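Local coordinates for protein homoaconitase small subunit (Methanocaldococcus jannaschii, PDB 2PKP) that forms the small subunit of a heterotetrameric hydro-lyase that interconverts homocitrate and homoisocitrate through cis-homoaconitate, with broad specificity for cis-unsaturated tricarboxylic acids, at residues A[95-100]-A[150-155]. Sequence-based numbering, arbitrary orientation.
Sequences AINVGL and GGLVNY
Asn97 lays its amide alongside Leu152, the two side chains pointing the same way. The oxygen of the amide does most of the touching: Asn97 OD1 lies 3.6 Å from Leu152 CB, and the CD2 methyl of Leu152 packs against Asn97 CG at 4.0 Å. With Leu152 CG anti to its own backbone N (chi1 -173°), the branch is sent out beside the amide, and chi2 then sets CD2 against it. Next to this pair, the backbones join. Leu152 N donates to Asn97 O over 2.8 Å, nearly straight at the hydrogen (161°), but from above the carbonyl plane, 38° out of it. A water also donates to Asn97 O and accepts from Val153 N, so one carbonyl in the last turn of helix 89-98 serves, directly and through water, the first two amides of helix 152-164. Gly151 is the N-cap of that helix, and its CA sits 3.2 Å from Asn97 O. A CB on Gly151 would collide with this oxygen, and one on Gly99 would run into Gly150 O; the backbones therefore approach to 4.3 Å between Gly99 CA and Gly151 CA. Gly99 and Gly150, both with positive phi, close Schellman motifs, on helices 89-98 and 141-148 respectively. Ile96 turns instead onto helix 141-148, and Asn154 packs on Tyr31 of the second subunit. An alanine in place of Asn97 would probably take the amide away from Leu152 CB and CD2, opening a gap beside them. The join thus rests mainly on main-chain polarity: a carbonyl from the last turn of one helix meets the amides of a helix start, with glycines allowing the approach and a modest van der Waals overlap of an amide with a leucine side chain beside it.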
ATOM      1  N   ALA A  95     -13.300  -4.161  -8.857  1.00 17.68           N
ATOM      2  CA  ALA A  95     -11.967  -4.194  -8.273  1.00 18.69           C
ATOM      3  C   ALA A  95     -11.084  -3.142  -8.943  1.00 17.87           C
ATOM      4  O   ALA A  95     -10.433  -2.345  -8.270  1.00 16.92           O
ATOM      5  CB  ALA A  95     -11.353  -5.578  -8.440  1.00 14.83           C
ATOM      6  N   ILE A  96     -11.067  -3.153 -10.272  1.00 20.09           N
ATOM      7  CA  ILE A  96     -10.278  -2.191 -11.038  1.00 21.66           C
ATOM      8  C   ILE A  96     -10.636  -0.763 -10.625  1.00 22.40           C
ATOM      9  O   ILE A  96      -9.762   0.065 -10.363  1.00 21.37           O
ATOM     10  CB  ILE A  96     -10.548  -2.317 -12.558  1.00 21.44           C
ATOM     11  CG1 ILE A  96     -10.131  -3.701 -13.066  1.00 21.50           C
ATOM     12  CG2 ILE A  96      -9.806  -1.215 -13.311  1.00 20.86           C
ATOM     13  CD1 ILE A  96      -8.649  -3.983 -12.955  1.00 19.71           C
ATOM     14  N   ASN A  97     -11.932  -0.485 -10.556  1.00 22.62           N
ATOM     15  CA  ASN A  97     -12.396   0.850 -10.209  1.00 25.00           C
ATOM     16  C   ASN A  97     -12.086   1.369  -8.806  1.00 24.87           C
ATOM     17  O   ASN A  97     -12.155   2.575  -8.583  1.00 24.73           O
ATOM     18  CB  ASN A  97     -13.889   0.972 -10.513  1.00 23.12           C
ATOM     19  CG  ASN A  97     -14.175   0.918 -12.008  1.00 27.24           C
ATOM     20  OD1 ASN A  97     -13.357   1.357 -12.821  1.00 29.22           O
ATOM     21  ND2 ASN A  97     -15.337   0.398 -12.375  1.00 28.82           N
ATOM     22  N   VAL A  98     -11.751   0.485  -7.865  1.00 24.04           N
ATOM     23  CA  VAL A  98     -11.396   0.934  -6.515  1.00 22.60           C
ATOM     24  C   VAL A  98      -9.901   0.779  -6.275  1.00 22.18           C
ATOM     25  O   VAL A  98      -9.410   1.055  -5.183  1.00 21.81           O
ATOM     26  CB  VAL A  98     -12.135   0.155  -5.392  1.00 24.53           C
ATOM     27  CG1 VAL A  98     -13.644   0.368  -5.506  1.00 24.43           C
ATOM     28  CG2 VAL A  98     -11.774  -1.321  -5.448  1.00 21.26           C
ATOM     29  N   GLY A  99      -9.176   0.330  -7.293  1.00 22.43           N
ATOM     30  CA  GLY A  99      -7.738   0.162  -7.145  1.00 23.90           C
ATOM     31  C   GLY A  99      -7.288  -1.184  -6.591  1.00 24.10           C
ATOM     32  O   GLY A  99      -6.145  -1.329  -6.158  1.00 25.81           O
ATOM     33  N   LEU A 100      -8.182  -2.166  -6.588  1.00 21.54           N
ATOM     34  CA  LEU A 100      -7.846  -3.505  -6.095  1.00 21.70           C
ATOM     35  C   LEU A 100      -7.389  -4.303  -7.311  1.00 18.80           C
ATOM     36  O   LEU A 100      -8.131  -4.436  -8.281  1.00 20.43           O
ATOM     37  CB  LEU A 100      -9.078  -4.164  -5.459  1.00 20.87           C
ATOM     38  CG  LEU A 100      -8.929  -5.581  -4.902  1.00 21.97           C
ATOM     39  CD1 LEU A 100      -7.847  -5.607  -3.827  1.00 18.77           C
ATOM     40  CD2 LEU A 100     -10.272  -6.050  -4.337  1.00 17.95           C
ATOM     41  N   GLY A 150      -4.989   4.244  -9.132  1.00 32.21           N
ATOM     42  CA  GLY A 150      -5.564   3.873  -7.849  1.00 31.16           C
ATOM     43  C   GLY A 150      -7.082   3.802  -7.819  1.00 31.76           C
ATOM     44  O   GLY A 150      -7.689   3.764  -6.746  1.00 30.21           O
ATOM     45  N   GLY A 151      -7.707   3.781  -8.990  1.00 30.76           N
ATOM     46  CA  GLY A 151      -9.156   3.715  -9.030  1.00 30.01           C
ATOM     47  C   GLY A 151      -9.743   4.656 -10.060  1.00 29.87           C
ATOM     48  O   GLY A 151      -9.058   5.555 -10.551  1.00 29.68           O
ATOM     49  N   LEU A 152     -11.016   4.455 -10.381  1.00 28.66           N
ATOM     50  CA  LEU A 152     -11.692   5.273 -11.378  1.00 32.30           C
ATOM     51  C   LEU A 152     -11.706   6.758 -11.031  1.00 36.16           C
ATOM     52  O   LEU A 152     -11.438   7.605 -11.888  1.00 35.55           O
ATOM     53  CB  LEU A 152     -13.120   4.773 -11.575  1.00 31.36           C
ATOM     54  CG  LEU A 152     -13.923   5.421 -12.709  1.00 33.58           C
ATOM     55  CD1 LEU A 152     -13.139   5.353 -14.016  1.00 33.52           C
ATOM     56  CD2 LEU A 152     -15.254   4.702 -12.850  1.00 33.07           C
ATOM     57  N   VAL A 153     -12.017   7.074  -9.776  1.00 36.87           N
ATOM     58  CA  VAL A 153     -12.062   8.463  -9.336  1.00 39.36           C
ATOM     59  C   VAL A 153     -10.756   9.189  -9.646  1.00 40.39           C
ATOM     60  O   VAL A 153     -10.758  10.209 -10.340  1.00 41.35           O
ATOM     61  CB  VAL A 153     -12.354   8.561  -7.824  1.00 41.06           C
ATOM     62  CG1 VAL A 153     -12.296  10.012  -7.371  1.00 40.65           C
ATOM     63  CG2 VAL A 153     -13.730   7.976  -7.528  1.00 40.29           C
ATOM     64  N   ASN A 154      -9.642   8.667  -9.141  1.00 39.36           N
ATOM     65  CA  ASN A 154      -8.348   9.291  -9.392  1.00 40.81           C
ATOM     66  C   ASN A 154      -8.065   9.412 -10.880  1.00 39.87           C
ATOM     67  O   ASN A 154      -7.599  10.448 -11.353  1.00 39.58           O
ATOM     68  CB  ASN A 154      -7.223   8.497  -8.732  1.00 41.75           C
ATOM     69  CG  ASN A 154      -7.268   8.580  -7.229  1.00 42.81           C
ATOM     70  OD1 ASN A 154      -7.846   9.512  -6.670  1.00 45.65           O
ATOM     71  ND2 ASN A 154      -6.645   7.618  -6.563  1.00 44.83           N
ATOM     72  N   TYR A 155      -8.335   8.340 -11.615  1.00 38.09           N
ATOM     73  CA  TYR A 155      -8.114   8.342 -13.053  1.00 37.99           C
ATOM     74  C   TYR A 155      -8.812   9.548 -13.677  1.00 38.99           C
ATOM     75  O   TYR A 155      -8.221  10.271 -14.476  1.00 36.92           O
ATOM     76  CB  TYR A 155      -8.663   7.057 -13.676  1.00 35.03           C
ATOM     77  CG  TYR A 155      -8.620   7.039 -15.186  1.00 33.88           C
ATOM     78  CD1 TYR A 155      -7.441   6.741 -15.872  1.00 35.52           C
ATOM     79  CD2 TYR A 155      -9.757   7.343 -15.932  1.00 36.05           C
ATOM     80  CE1 TYR A 155      -7.399   6.747 -17.270  1.00 36.55           C
ATOM     81  CE2 TYR A 155      -9.725   7.355 -17.325  1.00 38.23           C
ATOM     82  CZ  TYR A 155      -8.546   7.056 -17.988  1.00 38.35           C
ATOM     83  OH  TYR A 155      -8.530   7.071 -19.363  1.00 41.37           O
TER
HETATM   84  O   HOH W   1     -12.436   4.971  -7.588  1.00 35.69           O